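Local coordinates for cobalamin biosynthesis protein CobN (Mycobacterium tuberculosis, PDB 7C6O) that probably inserts cobalt into the corrin ring during cobalamin biosynthesis, as the large, catalytic subunit of an ATP-dependent cobaltochelatase, at residues Leu43-Ser48 with Leu73-Leu78; Val85-Leu90 with Arg94-Gly99; Thr102-Gly107 with Arg126-Ala131; Ala131-Gln136 with Cys157-Met162. One frame throughout, in Å; residues are numbered along the deposited sequence.

Contact 1 of 4, residues Leu43-Ser48 with Leu73-Leu78; sequences LLLSTS and LELTDL
Leu43 and Leu78 meet at about a right angle, the forked end of the strand leucine straddling the root of the helix leucine. Both methyls of Leu43 take part: its CD2 lies 3.8 Å from Leu78 CB, and its CD1 stands 4.0 Å from that CB. With CB already directed at the helix, CG of Leu43 anti to its backbone N (chi1 176°) extends the fork to it. One turn back along the helix, Leu45 and Leu75 also cross nearly perpendicularly, but here only the ends of the chains touch, Leu45 CD1 to Leu75 CD1 at 3.7 Å. The CB of Leu75 is not aimed at the strand; its extended chi1 of 172° swings the branch inward until a methyl reaches Leu45. No hydrogen bond joins the segments; the contact is purely apolar, and buried for all but Leu78. It sets helix 72-79, which links strand 62-65 to strand 84-89, against one face of the parallel four-stranded sheet, on strand 42-46. Leu44 faces the other way, onto Leu52 and Ala55 of helix 49-58, while Leu45 also reaches Val85 and Ile87 of strand 84-89, and Leu78 touches Ala65 on edge strand 62-65.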
loop_
_atom_site.group_PDB
_atom_site.type_symbol
_atom_site.label_atom_id
_atom_site.label_comp_id
_atom_site.label_asym_id
_atom_site.label_seq_id
_atom_site.Cartn_x
_atom_site.Cartn_y
_atom_site.Cartn_z
ATOM N N LEU A 43 34.124 30.585 24.666
ATOM C CA LEU A 43 32.738 30.660 24.226
ATOM C C LEU A 43 32.687 30.460 22.716
ATOM O O LEU A 43 33.313 31.215 21.965
ATOM C CB LEU A 43 32.124 32.004 24.619
ATOM C CG LEU A 43 30.695 32.279 24.137
ATOM C CD1 LEU A 43 29.729 31.239 24.683
ATOM C CD2 LEU A 43 30.261 33.679 24.534
ATOM N N LEU A 44 31.951 29.441 22.278
ATOM C CA LEU A 44 31.763 29.142 20.862
ATOM C C LEU A 44 30.344 29.518 20.460
ATOM O O LEU A 44 29.379 28.933 20.965
ATOM C CB LEU A 44 32.026 27.663 20.575
ATOM C CG LEU A 44 31.755 27.199 19.143
ATOM C CD1 LEU A 44 32.642 27.956 18.161
ATOM C CD2 LEU A 44 31.959 25.697 19.021
ATOM N N LEU A 45 30.219 30.488 19.558
ATOM C CA LEU A 45 28.931 30.921 19.017
ATOM C C LEU A 45 28.911 30.544 17.540
ATOM O O LEU A 45 29.554 31.200 16.719
ATOM C CB LEU A 45 28.735 32.424 19.205
ATOM C CG LEU A 45 28.839 32.956 20.633
ATOM C CD1 LEU A 45 28.917 34.476 20.637
ATOM C CD2 LEU A 45 27.656 32.472 21.464
ATOM N N SER A 46 28.179 29.487 17.201
ATOM C CA SER A 46 28.118 29.005 15.828
ATOM C C SER A 46 26.678 28.708 15.443
ATOM O O SER A 46 25.918 28.142 16.232
ATOM C CB SER A 46 28.968 27.743 15.632
ATOM O OG SER A 46 28.917 27.302 14.285
ATOM N N THR A 47 26.307 29.094 14.227
ATOM C CA THR A 47 25.000 28.737 13.703
ATOM C C THR A 47 24.935 27.290 13.240
ATOM O O THR A 47 23.870 26.843 12.800
ATOM C CB THR A 47 24.622 29.668 12.552
ATOM O OG1 THR A 47 25.693 29.711 11.603
ATOM C CG2 THR A 47 24.354 31.071 13.076
ATOM N N SER A 48 26.039 26.553 13.323
ATOM C CA SER A 48 26.066 25.126 13.030
ATOM C C SER A 48 26.037 24.372 14.351
ATOM O O SER A 48 27.014 24.396 15.107
ATOM C CB SER A 48 27.304 24.756 12.218
ATOM O OG SER A 48 27.477 23.349 12.179
ATOM N N LEU A 73 20.397 39.433 26.176
ATOM C CA LEU A 73 20.775 39.161 27.560
ATOM C C LEU A 73 21.562 37.863 27.674
ATOM O O LEU A 73 22.551 37.793 28.413
ATOM C CB LEU A 73 19.528 39.110 28.443
ATOM C CG LEU A 73 19.731 38.685 29.900
ATOM C CD1 LEU A 73 20.671 39.640 30.621
ATOM C CD2 LEU A 73 18.394 38.597 30.619
ATOM N N GLU A 74 21.136 36.821 26.956
ATOM C CA GLU A 74 21.856 35.554 27.000
ATOM C C GLU A 74 23.272 35.696 26.454
ATOM O O GLU A 74 24.197 35.046 26.954
ATOM C CB GLU A 74 21.084 34.489 26.224
ATOM C CG GLU A 74 19.834 33.997 26.936
ATOM C CD GLU A 74 18.971 33.113 26.059
ATOM O OE1 GLU A 74 19.081 33.214 24.819
ATOM O OE2 GLU A 74 18.182 32.318 26.611
ATOM N N LEU A 75 23.463 36.547 25.443
ATOM C CA LEU A 75 24.798 36.751 24.889
ATOM C C LEU A 75 25.724 37.399 25.911
ATOM O O LEU A 75 26.832 36.909 26.158
ATOM C CB LEU A 75 24.720 37.598 23.618
ATOM C CG LEU A 75 26.059 38.050 23.024
ATOM C CD1 LEU A 75 26.920 36.852 22.626
ATOM C CD2 LEU A 75 25.841 38.978 21.838
ATOM N N THR A 76 25.287 38.506 26.520
ATOM C CA THR A 76 26.135 39.190 27.495
ATOM C C THR A 76 26.387 38.326 28.725
ATOM O O THR A 76 27.476 38.381 29.309
ATOM C CB THR A 76 25.507 40.525 27.900
ATOM O OG1 THR A 76 24.132 40.324 28.248
ATOM C CG2 THR A 76 25.597 41.525 26.755
ATOM N N ASP A 77 25.400 37.525 29.133
ATOM C CA ASP A 77 25.620 36.588 30.232
ATOM C C ASP A 77 26.709 35.580 29.884
ATOM O O ASP A 77 27.586 35.293 30.706
ATOM C CB ASP A 77 24.317 35.866 30.581
ATOM C CG ASP A 77 23.379 36.716 31.423
ATOM O OD1 ASP A 77 23.761 37.845 31.799
ATOM O OD2 ASP A 77 22.255 36.248 31.708
ATOM N N LEU A 78 26.669 35.032 28.666
ATOM C CA LEU A 78 27.707 34.095 28.248
ATOM C C LEU A 78 29.062 34.782 28.126
ATOM O O LEU A 78 30.095 34.188 28.455
ATOM C CB LEU A 78 27.318 33.441 26.924
ATOM C CG LEU A 78 26.224 32.381 27.008
ATOM C CD1 LEU A 78 25.710 32.048 25.622
ATOM C CD2 LEU A 78 26.764 31.140 27.696
#

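Contact 2 of 4, residues Val85-Leu90 with Arg94-Gly99; sequences VVIRIL and RAWQSG
Trp96 takes most of the apolar part of this contact, from two isoleucines that lie two residues apart on the strand. Ile87 CG2 comes at the edge of the indole, near the ring plane, 4.0 Å from Trp96 CE3, whereas Ile87 CD1 comes within 4.1 Å of Trp96 CZ3 from off the plane. Ile89 instead meets the base of the tryptophan, with Ile89 CD1 at 3.7 Å from Trp96 CB. Its CG1 stands between the backbone N and the carbonyl carbon (chi1 62°), which carries CD1 toward the turn before the helix; the same methyl makes a looser contact with Ala95 CB at 4.3 Å. Each isoleucine side chain crosses that of Trp96 at about a right angle. The contact with the backbone is of another kind: Leu90 O comes within 3.2 Å of Ala95 CB, close packing of a carbonyl oxygen on a methyl. Within the second segment, Gly99 CA sits 3.5 Å above the centre of the indole, so the first turn of the helix folds over one ring face. Trp96 is the N-cap residue of helix 97-105, which follows strand 84-89 and leads to strand 110-114 in a beta-alpha-beta unit. Farther along, Val103 of this helix packs on Val85 and Ile87, Ile100 touches Ile89, and Leu45 of strand 42-46 also reaches the tryptophan.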
loop_
_atom_site.group_PDB
_atom_site.type_symbol
_atom_site.label_atom_id
_atom_site.label_comp_id
_atom_site.label_asym_id
_atom_site.label_seq_id
_atom_site.Cartn_x
_atom_site.Cartn_y
_atom_site.Cartn_z
ATOM N N VAL A 85 36.333 34.275 22.748
ATOM C CA VAL A 85 35.075 34.050 22.048
ATOM C C VAL A 85 35.379 33.698 20.600
ATOM O O VAL A 85 36.245 34.314 19.969
ATOM C CB VAL A 85 34.144 35.278 22.123
ATOM C CG1 VAL A 85 32.764 34.925 21.573
ATOM C CG2 VAL A 85 34.040 35.777 23.549
ATOM N N VAL A 86 34.665 32.702 20.079
ATOM C CA VAL A 86 34.744 32.301 18.680
ATOM C C VAL A 86 33.346 32.376 18.090
ATOM O O VAL A 86 32.402 31.816 18.657
ATOM C CB VAL A 86 35.318 30.883 18.522
ATOM C CG1 VAL A 86 35.341 30.481 17.054
ATOM C CG2 VAL A 86 36.703 30.810 19.119
ATOM N N ILE A 87 33.219 33.060 16.957
ATOM C CA ILE A 87 31.949 33.212 16.256
ATOM C C ILE A 87 32.103 32.628 14.858
ATOM O O ILE A 87 33.029 32.998 14.129
ATOM C CB ILE A 87 31.515 34.688 16.187
ATOM C CG1 ILE A 87 31.353 35.269 17.595
ATOM C CG2 ILE A 87 30.228 34.830 15.389
ATOM C CD1 ILE A 87 31.059 36.756 17.608
ATOM N N ARG A 88 31.199 31.719 14.488
ATOM C CA ARG A 88 31.182 31.128 13.151
ATOM C C ARG A 88 29.777 31.251 12.579
ATOM O O ARG A 88 28.837 30.651 13.112
ATOM C CB ARG A 88 31.618 29.656 13.187
ATOM C CG ARG A 88 31.713 28.996 11.807
ATOM C CD ARG A 88 32.529 27.702 11.860
ATOM N NE ARG A 88 32.713 27.115 10.533
ATOM C CZ ARG A 88 32.019 26.078 10.071
ATOM N NH1 ARG A 88 31.094 25.502 10.829
ATOM N NH2 ARG A 88 32.255 25.613 8.853
ATOM N N ILE A 89 29.629 32.029 11.502
ATOM C CA ILE A 89 28.327 32.263 10.886
ATOM C C ILE A 89 28.456 32.280 9.366
ATOM O O ILE A 89 29.523 32.545 8.809
ATOM C CB ILE A 89 27.677 33.588 11.353
ATOM C CG1 ILE A 89 28.547 34.779 10.950
ATOM C CG2 ILE A 89 27.420 33.582 12.857
ATOM C CD1 ILE A 89 27.955 36.118 11.325
ATOM N N LEU A 90 27.339 32.005 8.699
ATOM C CA LEU A 90 27.209 32.250 7.270
ATOM C C LEU A 90 26.751 33.681 7.026
ATOM O O LEU A 90 26.053 34.279 7.848
ATOM C CB LEU A 90 26.211 31.281 6.634
ATOM C CG LEU A 90 26.593 29.808 6.552
ATOM C CD1 LEU A 90 25.416 29.002 6.030
ATOM C CD2 LEU A 90 27.801 29.631 5.653
ATOM N N ARG A 94 27.772 41.262 8.235
ATOM C CA ARG A 94 26.444 41.864 8.252
ATOM C C ARG A 94 25.345 40.887 8.657
ATOM O O ARG A 94 24.242 41.335 8.987
ATOM C CB ARG A 94 26.122 42.461 6.879
ATOM N N ALA A 95 25.607 39.577 8.641
ATOM C CA ALA A 95 24.579 38.602 8.990
ATOM C C ALA A 95 24.328 38.513 10.491
ATOM O O ALA A 95 23.298 37.968 10.901
ATOM C CB ALA A 95 24.951 37.219 8.454
ATOM N N TRP A 96 25.245 39.009 11.313
ATOM C CA TRP A 96 25.023 39.084 12.753
ATOM C C TRP A 96 25.793 40.279 13.303
ATOM O O TRP A 96 26.568 40.165 14.254
ATOM C CB TRP A 96 25.430 37.786 13.450
ATOM C CG TRP A 96 24.819 37.636 14.815
ATOM C CD1 TRP A 96 23.544 37.966 15.180
ATOM C CD2 TRP A 96 25.458 37.136 15.998
ATOM N NE1 TRP A 96 23.348 37.694 16.513
ATOM C CE2 TRP A 96 24.507 37.185 17.038
ATOM C CE3 TRP A 96 26.739 36.649 16.277
ATOM C CZ2 TRP A 96 24.797 36.765 18.335
ATOM C CZ3 TRP A 96 27.025 36.232 17.567
ATOM C CH2 TRP A 96 26.058 36.294 18.578
ATOM N N GLN A 97 25.578 41.449 12.698
ATOM C CA GLN A 97 26.362 42.627 13.054
ATOM C C GLN A 97 26.132 43.036 14.504
ATOM O O GLN A 97 27.066 43.478 15.184
ATOM C CB GLN A 97 26.026 43.783 12.111
ATOM C CG GLN A 97 26.777 45.068 12.427
ATOM C CD GLN A 97 26.524 46.168 11.413
ATOM O OE1 GLN A 97 25.778 45.985 10.452
ATOM N NE2 GLN A 97 27.151 47.321 11.625
ATOM N N SER A 98 24.899 42.898 14.995
ATOM C CA SER A 98 24.608 43.288 16.372
ATOM C C SER A 98 25.375 42.419 17.360
ATOM O O SER A 98 25.995 42.926 18.303
ATOM C CB SER A 98 23.104 43.211 16.633
ATOM O OG SER A 98 22.640 41.873 16.566
ATOM N N GLY A 99 25.346 41.100 17.160
ATOM C CA GLY A 99 26.062 40.212 18.061
ATOM C C GLY A 99 27.567 40.369 17.962
ATOM O O GLY A 99 28.270 40.358 18.977
#

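Contact 3 of 4, residues Thr102-Gly107 with Arg126-Ala131; sequences TVIAGG and RSTVAA. With NA (sodium ion), chain F.
Ile104 provides the packed part of this contact, reaching from helix 97-105 to the loop after helix 121-126. Its CD1 rests 3.6 Å from Arg126 O, a methyl against a backbone carbonyl. Its other branch is looser: Ile104 CG2 stays 4.2 Å from Thr128 CG2. The first torsion (chi1 -70°) puts CG1 beside the backbone N and CG2 anti to it; CD1, at the end of the first branch, meets Arg126 O while CG2 faces Thr128. Arg126 directs its charged end to Glu122 in a salt bridge and to Tyr93 in a cation-pi contact.

The solvent side is bridged by water. One molecule donates to Ile104 O at 3.2 Å and hydrogen-bonds Thr128 OG1 at 3.1 Å, while OG1 is also bonded to the backbone N of Ala110. One residue back, Ser127 O binds a sodium ion at 2.3 Å; the carbonyl O of Asp125 and four waters complete its six oxygen ligands. Two of these waters donate to Val129 O, tying the ion's hydration shell back to the loop. Two neutral carbonyls and four waters suit a weakly held hydrated cation, and the ion is probably structural or incidental, with no evidence here linking it to chelation.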
loop_
_atom_site.group_PDB
_atom_site.type_symbol
_atom_site.label_atom_id
_atom_site.label_comp_id
_atom_site.label_asym_id
_atom_site.label_seq_id
_atom_site.Cartn_x
_atom_site.Cartn_y
_atom_site.Cartn_z
ATOM N N THR A 102 28.675 43.587 19.674
ATOM C CA THR A 102 28.627 43.458 21.128
ATOM C C THR A 102 29.851 42.721 21.657
ATOM O O THR A 102 30.444 43.128 22.664
ATOM C CB THR A 102 27.343 42.738 21.545
ATOM O OG1 THR A 102 26.208 43.542 21.198
ATOM C CG2 THR A 102 27.334 42.477 23.044
ATOM N N VAL A 103 30.248 41.637 20.989
ATOM C CA VAL A 103 31.415 40.876 21.430
ATOM C C VAL A 103 32.672 41.732 21.345
ATOM O O VAL A 103 33.472 41.789 22.286
ATOM C CB VAL A 103 31.549 39.583 20.605
ATOM C CG1 VAL A 103 32.848 38.869 20.940
ATOM C CG2 VAL A 103 30.361 38.676 20.866
ATOM N N ILE A 104 32.851 42.427 20.221
ATOM C CA ILE A 104 34.051 43.237 20.026
ATOM C C ILE A 104 34.103 44.374 21.039
ATOM O O ILE A 104 35.164 44.674 21.601
ATOM C CB ILE A 104 34.110 43.752 18.576
ATOM C CG1 ILE A 104 34.398 42.590 17.621
ATOM C CG2 ILE A 104 35.153 44.852 18.432
ATOM C CD1 ILE A 104 34.337 42.965 16.164
ATOM N N ALA A 105 32.961 45.014 21.301
ATOM C CA ALA A 105 32.933 46.116 22.257
ATOM C C ALA A 105 33.237 45.662 23.679
ATOM O O ALA A 105 33.667 46.482 24.498
ATOM C CB ALA A 105 31.574 46.814 22.216
ATOM N N GLY A 106 33.034 44.382 23.988
ATOM C CA GLY A 106 33.233 43.877 25.335
ATOM C C GLY A 106 34.671 43.640 25.741
ATOM O O GLY A 106 34.932 43.418 26.927
ATOM N N GLY A 107 35.609 43.669 24.796
ATOM C CA GLY A 107 37.014 43.543 25.112
ATOM C C GLY A 107 37.552 42.128 25.173
ATOM O O GLY A 107 38.778 41.953 25.206
ATOM N N ARG A 126 38.359 41.890 11.219
ATOM C CA ARG A 126 37.608 42.426 12.351
ATOM C C ARG A 126 37.867 41.672 13.650
ATOM O O ARG A 126 37.588 42.212 14.728
ATOM C CB ARG A 126 36.108 42.412 12.054
ATOM C CG ARG A 126 35.652 43.499 11.099
ATOM C CD ARG A 126 34.148 43.444 10.900
ATOM N NE ARG A 126 33.696 44.451 9.947
ATOM C CZ ARG A 126 33.377 45.698 10.277
ATOM N NH1 ARG A 126 33.460 46.090 11.541
ATOM N NH2 ARG A 126 32.977 46.550 9.345
ATOM N N SER A 127 38.381 40.445 13.574
ATOM C CA SER A 127 38.757 39.715 14.777
ATOM C C SER A 127 39.753 40.526 15.598
ATOM O O SER A 127 40.613 41.222 15.053
ATOM C CB SER A 127 39.367 38.361 14.409
ATOM O OG SER A 127 38.500 37.605 13.584
ATOM N N THR A 128 39.633 40.440 16.923
ATOM C CA THR A 128 40.550 41.136 17.813
ATOM C C THR A 128 41.738 40.266 18.221
ATOM O O THR A 128 42.407 40.567 19.217
ATOM C CB THR A 128 39.802 41.659 19.044
ATOM O OG1 THR A 128 39.049 40.602 19.647
ATOM C CG2 THR A 128 38.846 42.777 18.643
ATOM N N VAL A 129 42.003 39.192 17.478
ATOM C CA VAL A 129 43.245 38.432 17.583
ATOM C C VAL A 129 44.045 38.692 16.312
ATOM O O VAL A 129 43.576 39.398 15.412
ATOM C CB VAL A 129 42.977 36.928 17.775
ATOM C CG1 VAL A 129 42.263 36.675 19.094
ATOM C CG2 VAL A 129 42.156 36.383 16.604
ATOM N N ALA A 130 45.249 38.132 16.225
ATOM C CA ALA A 130 46.019 38.233 14.992
ATOM C C ALA A 130 45.291 37.525 13.854
ATOM O O ALA A 130 44.536 36.573 14.067
ATOM C CB ALA A 130 47.412 37.629 15.177
ATOM N N ALA A 131 45.524 38.004 12.630
ATOM C CA ALA A 131 44.840 37.428 11.473
ATOM C C ALA A 131 45.137 35.939 11.338
ATOM O O ALA A 131 44.233 35.144 11.055
ATOM C CB ALA A 131 45.241 38.173 10.199
HETATM NA NA NA F . 41.890 42.595 13.701
HETATM O O HOH W 1 37.045 42.028 21.605
HETATM O O HOH W 2 42.748 40.383 12.763
HETATM O O HOH W 3 43.667 42.268 15.350
HETATM O O HOH W 4 40.844 44.574 14.731
HETATM O O HOH W 5 43.465 43.915 12.351
#

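Contact 4 of 4, residues Ala131-Gln136 with Cys157-Met162; sequences AGTALQ and CDTVLM
Thr133 and Thr159 hold nearly the same rotamer, chi1 -54° and -61°, each with its methyl anti to the backbone N and its hydroxyl beside that N. Their CB bonds already point toward each other from facing helices, the torsion sends each methyl out from the backbone N, and the two side chains meet tip to tip. The touch is a mixed one: Thr133 OG1 lies 3.4 Å from Thr159 CG2, and the two methyls, Thr133 CG2 and Thr159 CG2, are 4.0 Å apart. A hydroxyl oxygen thus packs on a methyl, and no hydrogen bond crosses the interface. The hydroxyl of Thr159 is satisfied within its own helix, bonded to the backbone O of Phe155. Val160 adds a weaker apolar touch, its CG2 at 4.2 Å from Thr133 CG2, although its CB does not aim at the facing helix.

The arrangement is a small helix-to-helix contact, in which the first turn of helix 131-143 packs on the last turn of helix 146-161; the two are consecutive and run antiparallel, as a helical hairpin. That last turn is widened to a pi-type one over 157-161, and Met162 then leaves the helix with positive phi. Thr133 is the buried member of the contact, since it also lies on Phe155 and Leu156 of helix 146-161. On the side toward the parallel sheet, Val160 and Leu161 touch Ile84 at the start of strand 84-89, while Ala134 packs on Ser127 of the sodium-binding loop.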
loop_
_atom_site.group_PDB
_atom_site.type_symbol
_atom_site.label_atom_id
_atom_site.label_comp_id
_atom_site.label_asym_id
_atom_site.label_seq_id
_atom_site.Cartn_x
_atom_site.Cartn_y
_atom_site.Cartn_z
ATOM N N ALA A 131 45.524 38.004 12.630
ATOM C CA ALA A 131 44.840 37.428 11.473
ATOM C C ALA A 131 45.137 35.939 11.338
ATOM O O ALA A 131 44.233 35.144 11.055
ATOM C CB ALA A 131 45.241 38.173 10.199
ATOM N N GLY A 132 46.394 35.541 11.556
ATOM C CA GLY A 132 46.743 34.133 11.452
ATOM C C GLY A 132 46.036 33.262 12.470
ATOM O O GLY A 132 45.790 32.079 12.218
ATOM N N THR A 133 45.704 33.825 13.633
ATOM C CA THR A 133 44.939 33.077 14.625
ATOM C C THR A 133 43.535 32.782 14.114
ATOM O O THR A 133 43.049 31.649 14.217
ATOM C CB THR A 133 44.885 33.856 15.938
ATOM O OG1 THR A 133 46.218 34.175 16.353
ATOM C CG2 THR A 133 44.200 33.028 17.020
ATOM N N ALA A 134 42.875 33.793 13.543
ATOM C CA ALA A 134 41.539 33.597 12.989
ATOM C C ALA A 134 41.563 32.639 11.805
ATOM O O ALA A 134 40.665 31.803 11.658
ATOM C CB ALA A 134 40.943 34.944 12.580
ATOM N N LEU A 135 42.585 32.744 10.951
ATOM C CA LEU A 135 42.657 31.884 9.774
ATOM C C LEU A 135 42.865 30.423 10.164
ATOM O O LEU A 135 42.266 29.526 9.562
ATOM C CB LEU A 135 43.769 32.365 8.842
ATOM C CG LEU A 135 43.527 33.715 8.156
ATOM C CD1 LEU A 135 44.826 34.302 7.623
ATOM C CD2 LEU A 135 42.500 33.577 7.036
ATOM N N GLN A 136 43.703 30.161 11.169
ATOM C CA GLN A 136 43.892 28.780 11.608
ATOM C C GLN A 136 42.640 28.247 12.297
ATOM O O GLN A 136 42.266 27.085 12.100
ATOM C CB GLN A 136 45.108 28.676 12.530
ATOM C CG GLN A 136 45.544 27.239 12.855
ATOM C CD GLN A 136 46.342 26.585 11.732
ATOM O OE1 GLN A 136 46.188 26.926 10.561
ATOM N NE2 GLN A 136 47.208 25.644 12.093
ATOM N N CYS A 157 43.944 28.964 23.417
ATOM C CA CYS A 157 44.481 29.304 24.731
ATOM C C CYS A 157 45.976 29.595 24.656
ATOM O O CYS A 157 46.442 30.630 25.148
ATOM C CB CYS A 157 44.199 28.172 25.719
ATOM S SG CYS A 157 42.475 28.043 26.222
ATOM N N ASP A 158 46.745 28.695 24.038
ATOM C CA ASP A 158 48.191 28.889 23.964
ATOM C C ASP A 158 48.551 30.105 23.120
ATOM O O ASP A 158 49.507 30.824 23.433
ATOM C CB ASP A 158 48.870 27.640 23.403
ATOM C CG ASP A 158 48.853 26.476 24.373
ATOM O OD1 ASP A 158 48.207 26.591 25.438
ATOM O OD2 ASP A 158 49.493 25.446 24.067
ATOM N N THR A 159 47.803 30.349 22.042
ATOM C CA THR A 159 48.129 31.455 21.150
ATOM C C THR A 159 47.730 32.795 21.751
ATOM O O THR A 159 48.512 33.752 21.723
ATOM C CB THR A 159 47.442 31.260 19.793
ATOM O OG1 THR A 159 47.914 30.052 19.186
ATOM C CG2 THR A 159 47.734 32.437 18.869
ATOM N N VAL A 160 46.518 32.881 22.296
ATOM C CA VAL A 160 45.975 34.152 22.766
ATOM C C VAL A 160 46.389 34.440 24.203
ATOM O O VAL A 160 46.805 35.555 24.525
ATOM C CB VAL A 160 44.438 34.157 22.614
ATOM C CG1 VAL A 160 43.850 35.446 23.171
ATOM C CG2 VAL A 160 44.052 33.972 21.146
ATOM N N LEU A 161 46.275 33.454 25.091
ATOM C CA LEU A 161 46.556 33.658 26.506
ATOM C C LEU A 161 47.956 33.219 26.910
ATOM O O LEU A 161 48.340 33.417 28.069
ATOM C CB LEU A 161 45.525 32.909 27.360
ATOM C CG LEU A 161 44.069 33.233 27.024
ATOM C CD1 LEU A 161 43.135 32.286 27.753
ATOM C CD2 LEU A 161 43.750 34.680 27.363
ATOM N N MET A 162 48.716 32.625 25.987
ATOM C CA MET A 162 50.080 32.158 26.236
ATOM C C MET A 162 50.135 31.105 27.340
ATOM O O MET A 162 51.106 31.028 28.101
ATOM C CB MET A 162 51.020 33.330 26.539
ATOM C CG MET A 162 51.007 34.385 25.436
ATOM S SD MET A 162 52.325 35.606 25.553
ATOM C CE MET A 162 53.751 34.602 25.144
#

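The four contacts follow one another along the chain and all lie in an N-terminal lobe, their centres about 48 to 59 Å from the centre of the chain. Contacts 1 and 2 share the parallel sheet, where strands 42-46 and 84-89 are neighbours; their centres are about 10 Å apart. Helix 97-105 serves contacts 2 and 3, centres about 11 Å apart, and Leu75 of contact 1 touches Thr102 and Val103. Contacts 3 and 4 share Ala131, with Val129 packing on Val160. Contacts 1 and 4 are farthest apart, centres about 20 Å, and do not touch. Together they pack helices 72-79 and 97-105 on the sheet and carry the chain through the sodium-binding loop into the helical pair 131-143 and 146-161.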